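Glycosyl hydrolase BlGH5_18 (Bifidobacterium longum subsp. infantis, PDB 7LQX) probably hydrolyses glycosidic bonds of N-glycan-derived oligosaccharides, as a member of glycoside hydrolase family 5, subfamily 18. Local coordinates at residues W311-S319 against E328-E336. Sequence-based numbering, arbitrary orientation.
Sequences WWCSHDVDS and EHALGLFDE. With EDO (1,2-ethanediol), chain E.
Asp-316 sets its carboxylate among the backbone of 328-336: OD1 takes the N-H of Gly-332 at 2.8 Å, nearly head-on to the C-O bond, and a salt bridge from Lys-341, while OD2 reaches Glu-336 N through a water. A chi1 of -80°, with CG anti to the carbonyl carbon, brings OD1 to that N-H. Gly-332 CA packs on the facing backbone through a CA-H...O contact with Cys-313 O at 3.2 Å. His-329 ND1 donates to Val-317 O at 2.8 Å, the acceptor in the ring plane but the donor well above the carbonyl plane. Farther out, Glu-336 OE1 receives the backbone N-H of Ser-319 from above the carboxylate plane. Nearby Asp-318 brings like charge, probably eased by its salt bridge to Arg-320.

Segment 311-319 runs from the end of strand 306-312, the eighth strand of the GH5 (beta/alpha)8 barrel, into a loop whose return toward helix 342-354 is 328-336. A cis peptide joins Trp-312 to Cys-313, whose N bonds Leu-331 O at 2.9 Å. Over one face of Trp-312 lies an ethanediol, probably from the crystallisation liquor, bonded through O1 to Glu-328 OE2; Cys-313 CB covers the opposite face. Against helix 45-57, the His-315 and Phe-334 rings form an offset stack, centroids 5.0 Å apart and planes at 19°. Ser-314 OG, hydrogen-bonded to His-315 ND1 and Thr-31 N, steadies the imidazole at its edge.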
loop_
_atom_site.group_PDB
_atom_site.type_symbol
_atom_site.label_atom_id
_atom_site.label_comp_id
_atom_site.label_asym_id
_atom_site.label_seq_id
_atom_site.Cartn_x
_atom_site.Cartn_y
_atom_site.Cartn_z
ATOM N N TRP A 311 -21.150 18.015 0.059
ATOM C CA TRP A 311 -21.777 16.791 -0.420
ATOM C C TRP A 311 -20.709 15.751 -0.761
ATOM O O TRP A 311 -19.648 16.084 -1.292
ATOM C CB TRP A 311 -22.698 17.075 -1.639
ATOM C CG TRP A 311 -23.721 15.987 -1.714
ATOM C CD1 TRP A 311 -23.691 14.864 -2.497
ATOM C CD2 TRP A 311 -24.891 15.876 -0.903
ATOM N NE1 TRP A 311 -24.782 14.073 -2.226
ATOM C CE2 TRP A 311 -25.531 14.672 -1.247
ATOM C CE3 TRP A 311 -25.469 16.689 0.079
ATOM C CZ2 TRP A 311 -26.709 14.256 -0.640
ATOM C CZ3 TRP A 311 -26.637 16.269 0.679
ATOM C CH2 TRP A 311 -27.240 15.063 0.321
ATOM N N TRP A 312 -20.973 14.489 -0.411
ATOM C CA TRP A 312 -20.177 13.359 -0.891
ATOM C C TRP A 312 -20.974 12.723 -2.032
ATOM O O TRP A 312 -21.977 12.060 -1.769
ATOM C CB TRP A 312 -19.905 12.313 0.208
ATOM C CG TRP A 312 -18.959 11.326 -0.370
ATOM C CD1 TRP A 312 -19.267 10.305 -1.216
ATOM C CD2 TRP A 312 -17.534 11.322 -0.238
ATOM N NE1 TRP A 312 -18.125 9.665 -1.622
ATOM C CE2 TRP A 312 -17.046 10.265 -1.028
ATOM C CE3 TRP A 312 -16.624 12.106 0.482
ATOM C CZ2 TRP A 312 -15.684 9.972 -1.125
ATOM C CZ3 TRP A 312 -15.277 11.817 0.388
ATOM C CH2 TRP A 312 -14.818 10.760 -0.412
ATOM N N CYS A 313 -20.546 12.890 -3.297
ATOM C CA CYS A 313 -19.287 13.479 -3.720
ATOM C C CYS A 313 -19.514 14.214 -5.044
ATOM O O CYS A 313 -20.627 14.226 -5.584
ATOM C CB CYS A 313 -18.216 12.411 -3.909
ATOM S SG CYS A 313 -18.727 10.989 -4.884
ATOM N N SER A 314 -18.469 14.832 -5.588
ATOM C CA SER A 314 -18.658 15.619 -6.800
ATOM C C SER A 314 -18.996 14.728 -7.989
ATOM O O SER A 314 -19.947 15.006 -8.724
ATOM C CB SER A 314 -17.424 16.473 -7.087
ATOM O OG SER A 314 -16.301 15.681 -7.411
ATOM N N HIS A 315 -18.225 13.657 -8.196
ATOM C CA HIS A 315 -18.292 12.860 -9.416
ATOM C C HIS A 315 -18.428 11.376 -9.107
ATOM O O HIS A 315 -17.738 10.846 -8.234
ATOM C CB HIS A 315 -17.022 13.099 -10.262
ATOM C CG HIS A 315 -16.943 14.469 -10.859
ATOM N ND1 HIS A 315 -16.614 15.593 -10.127
ATOM C CD2 HIS A 315 -17.178 14.897 -12.121
ATOM C CE1 HIS A 315 -16.633 16.649 -10.920
ATOM N NE2 HIS A 315 -16.981 16.257 -12.132
ATOM N N ASP A 316 -19.321 10.711 -9.842
ATOM C CA ASP A 316 -19.449 9.262 -9.757
ATOM C C ASP A 316 -18.087 8.599 -9.946
ATOM O O ASP A 316 -17.195 9.138 -10.608
ATOM C CB ASP A 316 -20.396 8.751 -10.850
ATOM C CG ASP A 316 -21.865 8.920 -10.505
ATOM O OD1 ASP A 316 -22.189 9.365 -9.389
ATOM O OD2 ASP A 316 -22.704 8.612 -11.378
ATOM N N VAL A 317 -17.917 7.427 -9.339
ATOM C CA VAL A 317 -16.694 6.652 -9.521
ATOM C C VAL A 317 -16.807 5.851 -10.810
ATOM O O VAL A 317 -17.793 5.138 -11.025
ATOM C CB VAL A 317 -16.450 5.716 -8.328
ATOM C CG1 VAL A 317 -15.127 4.978 -8.501
ATOM C CG2 VAL A 317 -16.483 6.489 -7.029
ATOM N N ASP A 318 -15.793 5.959 -11.661
ATOM C CA ASP A 318 -15.765 5.257 -12.936
ATOM C C ASP A 318 -16.214 3.807 -12.796
ATOM O O ASP A 318 -15.724 3.066 -11.941
ATOM C CB ASP A 318 -14.332 5.307 -13.467
ATOM C CG ASP A 318 -14.255 5.072 -14.951
ATOM O OD1 ASP A 318 -14.686 3.995 -15.407
ATOM O OD2 ASP A 318 -13.768 5.978 -15.656
ATOM N N SER A 319 -17.152 3.402 -13.668
ATOM C CA SER A 319 -17.687 2.045 -13.637
ATOM C C SER A 319 -16.641 0.994 -13.986
ATOM O O SER A 319 -16.867 -0.195 -13.741
ATOM C CB SER A 319 -18.871 1.912 -14.606
ATOM O OG SER A 319 -18.482 2.147 -15.952
ATOM N N GLU A 328 -21.164 3.003 -4.083
ATOM C CA GLU A 328 -20.139 4.038 -4.077
ATOM C C GLU A 328 -20.032 4.710 -5.430
ATOM O O GLU A 328 -19.711 5.900 -5.517
ATOM C CB GLU A 328 -18.777 3.452 -3.701
ATOM C CG GLU A 328 -18.683 2.952 -2.276
ATOM C CD GLU A 328 -18.289 4.020 -1.261
ATOM O OE1 GLU A 328 -18.134 5.208 -1.623
ATOM O OE2 GLU A 328 -18.133 3.654 -0.080
ATOM N N HIS A 329 -20.290 3.966 -6.503
ATOM C CA HIS A 329 -20.105 4.526 -7.824
ATOM C C HIS A 329 -21.068 5.671 -8.099
ATOM O O HIS A 329 -20.738 6.576 -8.879
ATOM C CB HIS A 329 -20.315 3.453 -8.881
ATOM C CG HIS A 329 -19.211 2.444 -8.956
ATOM N ND1 HIS A 329 -18.094 2.626 -9.742
ATOM C CD2 HIS A 329 -19.063 1.235 -8.365
ATOM C CE1 HIS A 329 -17.301 1.577 -9.624
ATOM N NE2 HIS A 329 -17.867 0.715 -8.799
ATOM N N ALA A 330 -22.257 5.644 -7.488
ATOM C CA ALA A 330 -23.366 6.524 -7.841
ATOM C C ALA A 330 -23.514 7.715 -6.900
ATOM O O ALA A 330 -24.494 8.460 -7.010
ATOM C CB ALA A 330 -24.674 5.724 -7.869
ATOM N N LEU A 331 -22.562 7.920 -5.992
ATOM C CA LEU A 331 -22.671 8.984 -4.995
ATOM C C LEU A 331 -22.387 10.374 -5.543
ATOM O O LEU A 331 -22.533 11.354 -4.806
ATOM C CB LEU A 331 -21.760 8.678 -3.804
ATOM C CG LEU A 331 -22.310 7.627 -2.838
ATOM C CD1 LEU A 331 -21.205 7.185 -1.878
ATOM C CD2 LEU A 331 -23.499 8.135 -2.059
ATOM N N GLY A 332 -22.044 10.508 -6.818
ATOM C CA GLY A 332 -21.734 11.812 -7.358
ATOM C C GLY A 332 -22.951 12.687 -7.600
ATOM O O GLY A 332 -24.093 12.235 -7.723
ATOM N N LEU A 333 -22.658 13.989 -7.700
ATOM C CA LEU A 333 -23.591 14.970 -8.237
ATOM C C LEU A 333 -23.506 15.035 -9.757
ATOM O O LEU A 333 -24.467 15.452 -10.408
ATOM C CB LEU A 333 -23.274 16.349 -7.657
ATOM C CG LEU A 333 -23.341 16.497 -6.142
ATOM C CD1 LEU A 333 -23.004 17.947 -5.789
ATOM C CD2 LEU A 333 -24.692 16.090 -5.610
ATOM N N PHE A 334 -22.358 14.654 -10.314
ATOM C CA PHE A 334 -22.143 14.501 -11.744
ATOM C C PHE A 334 -21.892 13.027 -12.017
ATOM O O PHE A 334 -21.318 12.320 -11.180
ATOM C CB PHE A 334 -20.902 15.273 -12.204
ATOM C CG PHE A 334 -21.011 16.750 -12.035
ATOM C CD1 PHE A 334 -21.569 17.534 -13.028
ATOM C CD2 PHE A 334 -20.563 17.363 -10.884
ATOM C CE1 PHE A 334 -21.673 18.904 -12.875
ATOM C CE2 PHE A 334 -20.671 18.737 -10.722
ATOM C CZ PHE A 334 -21.225 19.504 -11.717
ATOM N N ASP A 335 -22.324 12.558 -13.183
ATOM C CA ASP A 335 -22.096 11.170 -13.559
ATOM C C ASP A 335 -20.654 10.985 -14.031
ATOM O O ASP A 335 -19.856 11.925 -14.075
ATOM C CB ASP A 335 -23.168 10.684 -14.534
ATOM C CG ASP A 335 -23.118 11.371 -15.875
ATOM O OD1 ASP A 335 -22.032 11.816 -16.313
ATOM O OD2 ASP A 335 -24.195 11.452 -16.510
ATOM N N GLU A 336 -20.312 9.744 -14.380
ATOM C CA GLU A 336 -18.937 9.405 -14.738
ATOM C C GLU A 336 -18.519 9.968 -16.085
ATOM O O GLU A 336 -17.358 9.793 -16.477
ATOM C CB GLU A 336 -18.726 7.888 -14.723
ATOM C CG GLU A 336 -19.416 7.134 -15.865
ATOM C CD GLU A 336 -18.989 5.682 -15.950
ATOM O OE1 GLU A 336 -17.854 5.376 -15.537
ATOM O OE2 GLU A 336 -19.774 4.841 -16.441
HETATM C C1 EDO E . -18.930 6.337 2.140
HETATM O O1 EDO E . -19.208 4.989 1.756
HETATM C C2 EDO E . -18.523 7.166 0.926
HETATM O O2 EDO E . -17.417 6.553 0.251
HETATM O O HOH W 1 -24.786 11.315 -2.984
HETATM O O HOH W 2 -18.091 7.235 -3.545
HETATM O O HOH W 3 -21.763 7.502 -13.553
HETATM O O HOH W 4 -15.133 8.629 -15.117
#